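Local coordinates for protein acidocalcisomal pyrophosphatase (PDB 5C5V) that probably hydrolyses inorganic pyrophosphate with the help of magnesium ions, joining an EF-hand region to a soluble pyrophosphatase domain, at residues P90-Q95 with F115-T120; I132-R137 with N150-I155; M4-M9 with V59-F64; L96-K101 with V111-R116. One frame throughout, in Å; residues are numbered along the deposited sequence.

Contact 1: residues P90-Q95 with F115-T120; sequences PYHQQQ and FRDLET
At the end of the antiparallel hairpin made by strands 94-101 and 110-117, an Asx turn begun by D117 is tied to the incoming chain through H92 and Q94. Q95 and R116 form a hydrogen-bonded pair, and Q94 faces D117 in the non-hydrogen-bonded pair beside it. One bond further, L118 N reaches Q93 O at 3.0 Å, almost straight at 175°. The D117 carboxylate then takes four donors, two on each oxygen. H92 ND1 lies 3.3 Å from D117 OD1 and approaches its syn lone pair, with the acceptor in the plane of the imidazole; Q94 NE2 meets the same OD1 at 3.1 Å from above the carboxylate plane. A bend at chi2 (-69°) curls the Q94 amide back toward D117, and Q94 CB rests over a face of the F115 ring. D117 OD2 accepts E119 N and T120 N, which fixes the turn. E119 carries its own carboxylate away to a salt bridge with R11, and Q94 and Q95 pair with a parallel strand of the second subunit. The imidazole is covered on one face by E119 CB, 3.9 Å from the centroid of the H92 ring.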
# COMPACT_ATOMS: atom_id res chain seq x y z
N PRO A 90 6.16 8.90 34.03
CA PRO A 90 4.77 9.36 34.18
C PRO A 90 3.85 8.21 34.60
O PRO A 90 3.05 8.38 35.52
CB PRO A 90 4.41 9.89 32.78
CG PRO A 90 5.43 9.29 31.85
CD PRO A 90 6.68 9.15 32.67
N TYR A 91 4.00 7.06 33.95
CA TYR A 91 3.30 5.85 34.37
C TYR A 91 4.18 4.64 34.11
O TYR A 91 5.11 4.71 33.30
CB TYR A 91 1.97 5.71 33.62
N HIS A 92 3.91 3.53 34.79
CA HIS A 92 4.69 2.32 34.56
C HIS A 92 4.13 1.55 33.38
O HIS A 92 2.98 1.13 33.40
CB HIS A 92 4.71 1.43 35.80
CG HIS A 92 5.43 2.02 36.96
ND1 HIS A 92 5.74 1.28 38.09
CD2 HIS A 92 5.92 3.26 37.18
CE1 HIS A 92 6.38 2.05 38.95
NE2 HIS A 92 6.50 3.26 38.42
N GLN A 93 4.94 1.36 32.36
CA GLN A 93 4.54 0.55 31.23
C GLN A 93 4.46 -0.93 31.62
O GLN A 93 5.32 -1.44 32.34
CB GLN A 93 5.51 0.75 30.06
CG GLN A 93 5.06 0.09 28.80
CD GLN A 93 5.83 0.58 27.58
OE1 GLN A 93 7.00 0.95 27.68
NE2 GLN A 93 5.16 0.60 26.43
N GLN A 94 3.38 -1.59 31.19
CA GLN A 94 3.22 -3.02 31.42
C GLN A 94 3.44 -3.77 30.12
O GLN A 94 2.78 -3.50 29.11
CB GLN A 94 1.83 -3.33 31.98
CG GLN A 94 1.42 -2.49 33.19
CD GLN A 94 2.22 -2.83 34.42
OE1 GLN A 94 2.54 -3.99 34.68
NE2 GLN A 94 2.60 -1.80 35.17
N GLN A 95 4.36 -4.72 30.13
CA GLN A 95 4.61 -5.54 28.95
C GLN A 95 3.70 -6.76 28.98
O GLN A 95 3.73 -7.54 29.93
CB GLN A 95 6.07 -5.98 28.90
CG GLN A 95 6.39 -7.02 27.84
CD GLN A 95 6.16 -6.50 26.44
OE1 GLN A 95 6.75 -5.50 26.04
NE2 GLN A 95 5.30 -7.18 25.70
N PHE A 115 1.49 -9.62 33.07
CA PHE A 115 2.05 -8.29 32.98
C PHE A 115 3.44 -8.33 33.57
O PHE A 115 3.65 -8.91 34.63
CB PHE A 115 1.21 -7.26 33.74
CG PHE A 115 0.02 -6.77 32.98
CD1 PHE A 115 -0.32 -7.33 31.77
CD2 PHE A 115 -0.75 -5.72 33.46
CE1 PHE A 115 -1.41 -6.88 31.07
CE2 PHE A 115 -1.84 -5.27 32.76
CZ PHE A 115 -2.17 -5.84 31.56
N ARG A 116 4.38 -7.74 32.85
CA ARG A 116 5.69 -7.46 33.42
C ARG A 116 5.78 -5.96 33.55
O ARG A 116 5.82 -5.25 32.55
CB ARG A 116 6.81 -7.97 32.53
CG ARG A 116 8.22 -7.73 33.07
CD ARG A 116 9.14 -8.26 32.01
NE ARG A 116 8.99 -9.70 31.89
CZ ARG A 116 9.34 -10.38 30.81
NH1 ARG A 116 9.82 -9.73 29.75
NH2 ARG A 116 9.16 -11.71 30.76
N ASP A 117 5.77 -5.46 34.78
CA ASP A 117 5.98 -4.05 35.02
C ASP A 117 7.43 -3.72 34.62
O ASP A 117 8.37 -4.28 35.20
CB ASP A 117 5.71 -3.72 36.49
CG ASP A 117 5.70 -2.23 36.77
OD1 ASP A 117 4.75 -1.78 37.43
OD2 ASP A 117 6.64 -1.52 36.36
N LEU A 118 7.61 -2.86 33.62
CA LEU A 118 8.95 -2.61 33.06
C LEU A 118 9.86 -1.80 33.99
O LEU A 118 11.07 -1.72 33.78
CB LEU A 118 8.85 -1.92 31.70
CG LEU A 118 8.27 -2.83 30.61
CD1 LEU A 118 8.45 -2.23 29.23
CD2 LEU A 118 8.91 -4.22 30.66
N GLU A 119 9.27 -1.18 35.02
CA GLU A 119 10.05 -0.43 35.99
C GLU A 119 10.43 -1.28 37.20
O GLU A 119 11.57 -1.22 37.67
CB GLU A 119 9.28 0.82 36.42
CG GLU A 119 9.05 1.84 35.29
CD GLU A 119 10.31 2.14 34.48
OE1 GLU A 119 11.34 2.56 35.07
OE2 GLU A 119 10.28 1.99 33.23
N THR A 120 9.48 -2.05 37.71
CA THR A 120 9.75 -2.92 38.85
C THR A 120 10.26 -4.29 38.43
O THR A 120 10.97 -4.96 39.18
CB THR A 120 8.49 -3.12 39.72
OG1 THR A 120 7.55 -3.92 38.99
CG2 THR A 120 7.86 -1.78 40.09

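Contact 2: residues I132-R137 with N150-I155; sequences IPLYVR and NRYNFI
Y135 and Y152, the pair whose backbones make the single bridge that fastens loop 132-137 to strand 152-156 of the pyrophosphatase domain's mixed sheet, run side by side and point the same way. Their rings meet obliquely, planes 45° apart, with Y135 CE1 3.5 Å from Y152 CE1. Both hydroxyls reach one water, which lies 2.6 Å from Y152 OH and so joins the ends of the pair. L134 extends alongside Y152 in the same direction and sets its CD1 at the edge of that ring, 3.8 Å from Y152 CD1; helix 316-336 packs against all three residues. N153 points the other way, toward the loop. Its ND2 donates to P133 O at 2.9 Å with the acceptor close to the plane of the amide, while N153 N donates to L134 O, so one residue grips two successive carbonyls. The I132 side chain crosses that of N153 at about a right angle, its CG2 nearest ND2, and V136 CG2 lies near N153 OD1. Farther along, V136 N bonds to R151 O at 170°, and the V136 side chain sits obliquely across the aliphatic part of R151. The arginine chain stays extended through CD (chi1 -169°) and bends only after it, at chi3, so the methylenes make the contact: R151 CG lies 3.5 Å from V136 CB, and R151 CD is 3.5 Å from V136 CG1.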
# COMPACT_ATOMS: atom_id res chain seq x y z
N ILE A 132 -6.64 -6.50 29.56
CA ILE A 132 -6.22 -5.80 28.35
C ILE A 132 -7.22 -4.70 28.03
O ILE A 132 -8.41 -4.97 27.92
CB ILE A 132 -6.09 -6.75 27.15
CG1 ILE A 132 -5.01 -7.80 27.41
CG2 ILE A 132 -5.75 -5.96 25.89
CD1 ILE A 132 -4.91 -8.85 26.33
N PRO A 133 -6.74 -3.45 27.91
CA PRO A 133 -7.67 -2.34 27.65
C PRO A 133 -8.39 -2.53 26.32
O PRO A 133 -7.78 -2.92 25.34
CB PRO A 133 -6.75 -1.10 27.60
CG PRO A 133 -5.46 -1.53 28.19
CD PRO A 133 -5.34 -3.00 27.93
N LEU A 134 -9.70 -2.29 26.32
CA LEU A 134 -10.49 -2.33 25.11
C LEU A 134 -10.07 -1.18 24.20
O LEU A 134 -9.80 -1.38 23.02
CB LEU A 134 -11.98 -2.23 25.45
CG LEU A 134 -12.96 -2.03 24.29
CD1 LEU A 134 -12.82 -3.14 23.25
CD2 LEU A 134 -14.38 -1.98 24.84
N TYR A 135 -10.00 0.02 24.78
CA TYR A 135 -9.60 1.24 24.06
C TYR A 135 -8.10 1.47 24.16
O TYR A 135 -7.54 1.43 25.27
CB TYR A 135 -10.33 2.45 24.63
CG TYR A 135 -11.82 2.38 24.47
CD1 TYR A 135 -12.44 2.81 23.30
CD2 TYR A 135 -12.62 1.86 25.48
CE1 TYR A 135 -13.80 2.73 23.14
CE2 TYR A 135 -13.99 1.77 25.33
CZ TYR A 135 -14.57 2.21 24.15
OH TYR A 135 -15.93 2.13 23.98
N VAL A 136 -7.46 1.72 23.03
CA VAL A 136 -6.05 2.08 23.02
C VAL A 136 -5.93 3.59 23.19
O VAL A 136 -6.22 4.36 22.27
CB VAL A 136 -5.34 1.64 21.72
CG1 VAL A 136 -3.86 1.99 21.77
CG2 VAL A 136 -5.56 0.14 21.48
N ARG A 137 -5.53 4.02 24.38
CA ARG A 137 -5.51 5.44 24.70
C ARG A 137 -4.07 5.93 24.86
O ARG A 137 -3.36 5.49 25.76
CB ARG A 137 -6.27 5.70 26.01
CG ARG A 137 -7.75 5.31 25.99
CD ARG A 137 -8.29 5.05 27.41
NE ARG A 137 -8.29 6.24 28.26
CZ ARG A 137 -7.57 6.40 29.37
NH1 ARG A 137 -6.75 5.44 29.81
NH2 ARG A 137 -7.67 7.54 30.05
N ASN A 150 -10.54 5.61 17.09
CA ASN A 150 -10.97 4.31 16.60
C ASN A 150 -9.79 3.38 16.67
O ASN A 150 -9.21 3.02 15.65
CB ASN A 150 -11.52 4.39 15.18
CG ASN A 150 -12.21 3.07 14.72
OD1 ASN A 150 -12.08 2.02 15.36
ND2 ASN A 150 -12.90 3.14 13.60
N ARG A 151 -9.40 3.01 17.88
CA ARG A 151 -8.24 2.17 18.06
C ARG A 151 -8.56 1.22 19.21
O ARG A 151 -8.59 1.62 20.38
CB ARG A 151 -6.99 3.00 18.34
CG ARG A 151 -5.69 2.20 18.29
CD ARG A 151 -4.42 3.07 18.46
NE ARG A 151 -4.02 3.69 17.20
CZ ARG A 151 -3.14 3.19 16.32
NH1 ARG A 151 -2.50 2.04 16.56
NH2 ARG A 151 -2.88 3.86 15.20
N TYR A 152 -8.85 -0.02 18.84
CA TYR A 152 -9.29 -1.05 19.77
C TYR A 152 -8.31 -2.19 19.86
O TYR A 152 -7.69 -2.56 18.88
CB TYR A 152 -10.65 -1.59 19.33
CG TYR A 152 -11.78 -0.59 19.38
CD1 TYR A 152 -12.59 -0.50 20.51
CD2 TYR A 152 -12.04 0.26 18.31
CE1 TYR A 152 -13.63 0.41 20.58
CE2 TYR A 152 -13.08 1.17 18.36
CZ TYR A 152 -13.87 1.25 19.50
OH TYR A 152 -14.91 2.15 19.58
N ASN A 153 -8.18 -2.79 21.03
CA ASN A 153 -7.38 -4.00 21.12
C ASN A 153 -8.19 -5.22 20.71
O ASN A 153 -9.32 -5.41 21.17
CB ASN A 153 -6.81 -4.18 22.52
CG ASN A 153 -5.48 -3.48 22.69
OD1 ASN A 153 -4.68 -3.45 21.76
ND2 ASN A 153 -5.26 -2.88 23.85
N PHE A 154 -7.59 -6.01 19.84
CA PHE A 154 -8.21 -7.22 19.31
C PHE A 154 -7.39 -8.40 19.78
O PHE A 154 -6.18 -8.44 19.58
CB PHE A 154 -8.28 -7.15 17.77
CG PHE A 154 -8.56 -8.48 17.08
CD1 PHE A 154 -9.85 -8.99 17.00
CD2 PHE A 154 -7.54 -9.20 16.48
CE1 PHE A 154 -10.12 -10.20 16.33
CE2 PHE A 154 -7.80 -10.41 15.80
CZ PHE A 154 -9.09 -10.92 15.73
N ILE A 155 -8.05 -9.34 20.43
CA ILE A 155 -7.37 -10.57 20.83
C ILE A 155 -7.65 -11.65 19.80
O ILE A 155 -8.79 -12.07 19.64
CB ILE A 155 -7.83 -11.06 22.21
CG1 ILE A 155 -7.61 -9.96 23.25
CG2 ILE A 155 -7.10 -12.35 22.58
CD1 ILE A 155 -8.38 -10.17 24.52
O HOH W 1 -16.92 1.86 21.15

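Contact 3: residues M4-M9 with V59-F64; sequences MIKKIM and VTFEKF
Along 4-9, K6 is the first residue to meet 59-64, and its side chain runs out fully extended, CG anti to the backbone N (chi1 -176°). This stretch carries CE obliquely across to the F61 ring, 4.0 Å from F61 CE2, and places K6 NZ 3.6 Å from E62 OE2 in a long salt bridge. E62 starts away from the helix and returns through a bend at chi2, which brings its carboxylate to the lysine. The carbonyl of K6 also takes part, its O lying 3.6 Å from F61 CZ. One turn later M9 receives the same ring: F61 CE1 is 3.6 Å from M9 O, so the phenyl end spans about one turn, from K6 O to M9 O, and F13 meets F61 edge-to-face. The M9 chain folds at chi2 and chi3 and sends its methyl group across to F64 at about a right angle, with CE 3.6 Å from F64 CE2. W65 and W68 of helix 61-69 add to the surroundings of M9. T60 is the N-cap of that helix, its OG1 accepting K63 N at 3.2 Å. The two helices probably belong to the EF-hand part, consistent with the short 23-24/59-60 strand pair. No hydrogen bond crosses between the segments, so cohesion rests on M9 against F64, both buried, and on F61 against the helix backbone, the long charge pair probably adding only modestly.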
# COMPACT_ATOMS: atom_id res chain seq x y z
N MET A 4 12.99 -0.51 41.04
CA MET A 4 12.38 0.69 40.49
C MET A 4 13.22 1.93 40.79
O MET A 4 13.35 2.83 39.96
CB MET A 4 10.98 0.89 41.06
CG MET A 4 10.41 2.23 40.68
SD MET A 4 8.96 2.66 41.65
CE MET A 4 9.74 3.42 43.07
N ILE A 5 13.78 1.98 42.00
CA ILE A 5 14.62 3.10 42.38
C ILE A 5 15.93 3.05 41.61
O ILE A 5 16.48 4.08 41.24
CB ILE A 5 14.92 3.11 43.88
CG1 ILE A 5 13.61 3.08 44.69
CG2 ILE A 5 15.79 4.31 44.25
CD1 ILE A 5 12.73 4.29 44.49
N LYS A 6 16.42 1.84 41.37
CA LYS A 6 17.66 1.67 40.64
C LYS A 6 17.56 2.20 39.19
O LYS A 6 18.51 2.79 38.67
CB LYS A 6 18.07 0.20 40.63
CG LYS A 6 19.41 -0.05 39.96
CD LYS A 6 19.83 -1.49 40.08
CE LYS A 6 21.28 -1.65 39.68
NZ LYS A 6 21.77 -3.04 39.87
N LYS A 7 16.41 2.00 38.56
CA LYS A 7 16.20 2.47 37.19
C LYS A 7 16.09 3.99 37.14
O LYS A 7 16.64 4.63 36.25
CB LYS A 7 14.96 1.82 36.59
CG LYS A 7 15.13 0.33 36.34
CD LYS A 7 14.06 -0.20 35.41
CE LYS A 7 14.13 -1.72 35.32
NZ LYS A 7 15.22 -2.17 34.38
N ILE A 8 15.39 4.56 38.12
CA ILE A 8 15.34 6.00 38.27
C ILE A 8 16.75 6.58 38.37
O ILE A 8 17.07 7.56 37.71
CB ILE A 8 14.51 6.40 39.51
CG1 ILE A 8 13.04 6.07 39.29
CG2 ILE A 8 14.70 7.87 39.83
CD1 ILE A 8 12.14 6.40 40.44
N MET A 9 17.59 5.96 39.19
CA MET A 9 18.95 6.46 39.40
C MET A 9 19.82 6.21 38.18
O MET A 9 20.76 6.95 37.92
CB MET A 9 19.59 5.80 40.63
CG MET A 9 18.90 6.12 41.93
SD MET A 9 18.80 7.88 42.28
CE MET A 9 20.49 8.27 42.72
N VAL A 59 33.96 6.44 38.56
CA VAL A 59 32.63 6.31 39.13
C VAL A 59 31.68 5.73 38.09
O VAL A 59 30.96 6.46 37.40
CB VAL A 59 32.09 7.65 39.63
CG1 VAL A 59 30.73 7.48 40.25
CG2 VAL A 59 33.06 8.25 40.64
N THR A 60 31.67 4.40 37.98
CA THR A 60 30.72 3.72 37.10
C THR A 60 29.33 3.86 37.69
O THR A 60 29.19 4.31 38.82
CB THR A 60 31.08 2.23 36.95
OG1 THR A 60 30.93 1.57 38.22
CG2 THR A 60 32.52 2.09 36.47
N PHE A 61 28.29 3.50 36.95
CA PHE A 61 26.96 3.59 37.54
C PHE A 61 26.88 2.64 38.73
O PHE A 61 26.29 2.96 39.76
CB PHE A 61 25.85 3.25 36.55
CG PHE A 61 24.52 3.06 37.22
CD1 PHE A 61 23.93 4.10 37.91
CD2 PHE A 61 23.88 1.83 37.19
CE1 PHE A 61 22.71 3.94 38.55
CE2 PHE A 61 22.66 1.66 37.84
CZ PHE A 61 22.08 2.71 38.52
N GLU A 62 27.49 1.47 38.56
CA GLU A 62 27.42 0.42 39.56
C GLU A 62 28.02 0.88 40.89
O GLU A 62 27.50 0.56 41.94
CB GLU A 62 28.12 -0.85 39.06
CG GLU A 62 27.54 -2.15 39.62
CD GLU A 62 26.05 -2.31 39.35
OE1 GLU A 62 25.61 -2.06 38.21
OE2 GLU A 62 25.30 -2.70 40.29
N LYS A 63 29.09 1.65 40.83
CA LYS A 63 29.68 2.18 42.05
C LYS A 63 28.86 3.34 42.59
O LYS A 63 28.73 3.51 43.79
CB LYS A 63 31.12 2.64 41.83
CG LYS A 63 32.05 1.60 41.23
CD LYS A 63 33.51 2.05 41.36
CE LYS A 63 34.42 1.49 40.27
NZ LYS A 63 35.80 2.07 40.43
N PHE A 64 28.29 4.13 41.69
CA PHE A 64 27.42 5.22 42.10
C PHE A 64 26.21 4.67 42.84
O PHE A 64 25.80 5.23 43.86
CB PHE A 64 26.98 6.05 40.89
CG PHE A 64 25.98 7.12 41.22
CD1 PHE A 64 26.38 8.30 41.83
CD2 PHE A 64 24.64 6.95 40.92
CE1 PHE A 64 25.46 9.28 42.14
CE2 PHE A 64 23.72 7.93 41.21
CZ PHE A 64 24.13 9.09 41.83

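Contact 4: residues L96-K101 with V111-R116; sequences LVVHEK and VLYFFR
The regular part of the beta hairpin formed by strands 94-101 and 110-117 is an antiparallel ladder. V97 with F114 and H99 with L112 are the hydrogen-bonded pairs, and each is closed by two backbone bonds; the shortest joins L112 N to H99 O at 2.7 Å. The local strand axes lie 4.6 Å apart with their directions at 148°, a departure from exact antiparallelism that reflects the twist of the ribbon.

On the face of L96, V98, Y113 and F115 the contacts are apolar. L96 sends CD1 to the edges of two rings, 4.0 Å from Y113 CD1 and 3.6 Å from F115 CE1, while V98 CG2 lies obliquely against Y113 at 3.9 Å from its CE1. The hydroxyl end of Y113 continues beyond the hairpin to bond with G236 O. The other face bears V97, H99, L112 and F114. There H99 turns the edge of its imidazole toward the face of F114 in an offset edge-to-face pair, H99 ND1 being 3.8 Å from F114 CE2. V97 CG2 covers a face of the R116 guanidinium over its centre, 4.0 Å from R116 NH2; a bend at chi3 (-66°) folds the arginine back over the valine, and its NH1 and NH2 meet E145 of the second subunit and E123 of the same chain, respectively. Toward the other end of the ladder the K101 and L112 side chains cross at about a right angle, CG of the lysine meeting CD1 of the leucine. Strand 123-126 pairs on the far side of 110-117, making this the first two strands of a three-stranded antiparallel meander.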
# COMPACT_ATOMS: atom_id res chain seq x y z
N LEU A 96 2.89 -6.93 27.95
CA LEU A 96 2.06 -8.12 27.85
C LEU A 96 2.95 -9.30 27.51
O LEU A 96 3.73 -9.23 26.57
CB LEU A 96 0.95 -7.96 26.82
CG LEU A 96 -0.14 -9.03 26.89
CD1 LEU A 96 -0.81 -9.03 28.26
CD2 LEU A 96 -1.17 -8.84 25.78
N VAL A 97 2.86 -10.35 28.31
CA VAL A 97 3.69 -11.53 28.11
C VAL A 97 2.78 -12.74 27.98
O VAL A 97 1.81 -12.88 28.72
CB VAL A 97 4.68 -11.74 29.26
CG1 VAL A 97 5.51 -12.99 29.01
CG2 VAL A 97 5.59 -10.53 29.41
N VAL A 98 3.08 -13.60 27.01
CA VAL A 98 2.26 -14.77 26.75
C VAL A 98 3.04 -16.06 26.98
O VAL A 98 4.18 -16.20 26.52
CB VAL A 98 1.70 -14.76 25.31
CG1 VAL A 98 0.83 -15.95 25.09
CG2 VAL A 98 0.89 -13.50 25.07
N HIS A 99 2.48 -16.97 27.76
CA HIS A 99 3.11 -18.27 27.94
C HIS A 99 2.16 -19.41 27.59
O HIS A 99 0.99 -19.37 27.95
CB HIS A 99 3.61 -18.42 29.38
CG HIS A 99 4.93 -17.76 29.62
ND1 HIS A 99 5.26 -17.17 30.82
CD2 HIS A 99 6.02 -17.63 28.82
CE1 HIS A 99 6.48 -16.68 30.74
NE2 HIS A 99 6.96 -16.94 29.54
N GLU A 100 2.69 -20.42 26.91
CA GLU A 100 1.92 -21.61 26.60
C GLU A 100 2.17 -22.69 27.64
O GLU A 100 3.27 -22.83 28.16
CB GLU A 100 2.28 -22.13 25.21
CG GLU A 100 2.11 -21.10 24.11
CD GLU A 100 2.64 -21.58 22.77
OE1 GLU A 100 3.88 -21.63 22.62
OE2 GLU A 100 1.82 -21.91 21.89
N LYS A 101 1.12 -23.44 27.95
CA LYS A 101 1.22 -24.69 28.68
C LYS A 101 0.73 -25.79 27.73
O LYS A 101 -0.48 -25.88 27.48
CB LYS A 101 0.39 -24.66 29.96
CG LYS A 101 0.77 -23.56 30.92
CD LYS A 101 2.16 -23.79 31.51
CE LYS A 101 2.52 -22.68 32.49
NZ LYS A 101 3.79 -22.93 33.24
N VAL A 111 -3.17 -20.84 26.78
CA VAL A 111 -2.35 -19.66 26.55
C VAL A 111 -2.58 -18.68 27.69
O VAL A 111 -3.67 -18.13 27.83
CB VAL A 111 -2.66 -18.98 25.21
CG1 VAL A 111 -1.72 -17.82 25.02
CG2 VAL A 111 -2.55 -19.98 24.06
N LEU A 112 -1.54 -18.46 28.49
CA LEU A 112 -1.63 -17.61 29.66
C LEU A 112 -1.05 -16.24 29.40
O LEU A 112 -0.10 -16.10 28.62
CB LEU A 112 -0.91 -18.26 30.86
CG LEU A 112 -1.59 -19.47 31.49
CD1 LEU A 112 -1.70 -20.59 30.48
CD2 LEU A 112 -0.84 -19.94 32.76
N TYR A 113 -1.61 -15.23 30.07
CA TYR A 113 -1.18 -13.85 29.94
C TYR A 113 -0.63 -13.30 31.24
O TYR A 113 -1.13 -13.59 32.33
CB TYR A 113 -2.33 -12.97 29.46
CG TYR A 113 -2.76 -13.27 28.03
CD1 TYR A 113 -2.43 -12.41 26.98
CD2 TYR A 113 -3.50 -14.41 27.74
CE1 TYR A 113 -2.83 -12.69 25.67
CE2 TYR A 113 -3.89 -14.69 26.46
CZ TYR A 113 -3.56 -13.83 25.42
OH TYR A 113 -3.97 -14.14 24.16
N PHE A 114 0.42 -12.49 31.12
CA PHE A 114 1.03 -11.84 32.26
C PHE A 114 1.29 -10.37 31.99
O PHE A 114 1.32 -9.93 30.85
CB PHE A 114 2.34 -12.52 32.63
CG PHE A 114 2.19 -13.97 32.99
CD1 PHE A 114 2.17 -14.37 34.32
CD2 PHE A 114 2.07 -14.93 31.99
CE1 PHE A 114 2.04 -15.70 34.65
CE2 PHE A 114 1.93 -16.27 32.32
CZ PHE A 114 1.92 -16.65 33.66
N PHE A 115 1.49 -9.62 33.07
CA PHE A 115 2.05 -8.29 32.98
C PHE A 115 3.44 -8.33 33.57
O PHE A 115 3.65 -8.91 34.63
CB PHE A 115 1.21 -7.26 33.74
CG PHE A 115 0.02 -6.77 32.98
CD1 PHE A 115 -0.32 -7.33 31.77
CD2 PHE A 115 -0.75 -5.72 33.46
CE1 PHE A 115 -1.41 -6.88 31.07
CE2 PHE A 115 -1.84 -5.27 32.76
CZ PHE A 115 -2.17 -5.84 31.56
N ARG A 116 4.38 -7.74 32.85
CA ARG A 116 5.69 -7.46 33.42
C ARG A 116 5.78 -5.96 33.55
O ARG A 116 5.82 -5.25 32.55
CB ARG A 116 6.81 -7.97 32.53
CG ARG A 116 8.22 -7.73 33.07
CD ARG A 116 9.14 -8.26 32.01
NE ARG A 116 8.99 -9.70 31.89
CZ ARG A 116 9.34 -10.38 30.81
NH1 ARG A 116 9.82 -9.73 29.75
NH2 ARG A 116 9.16 -11.71 30.76

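Contact 3 comes first along the chain and lies farthest out, its centre about 31 Å from that of the chain, in the probable EF-hand region. Contacts 1 and 4 follow on a single hairpin, strands 94-101 and 110-117, with centres 15 Å apart and F115 and R116 in common. Contact 1 touches the helix of contact 3, where K7 packs on L118 and E119, and M4 on H92. Contact 2 comes last, about 18 Å between centres from both hairpin contacts; I132 rests on L96 and I155 on Y113. The hairpin therefore bridges the probable EF-hand helices and the mixed sheet of the pyrophosphatase domain, while contacts 1, 2 and 4 also reach the second subunit.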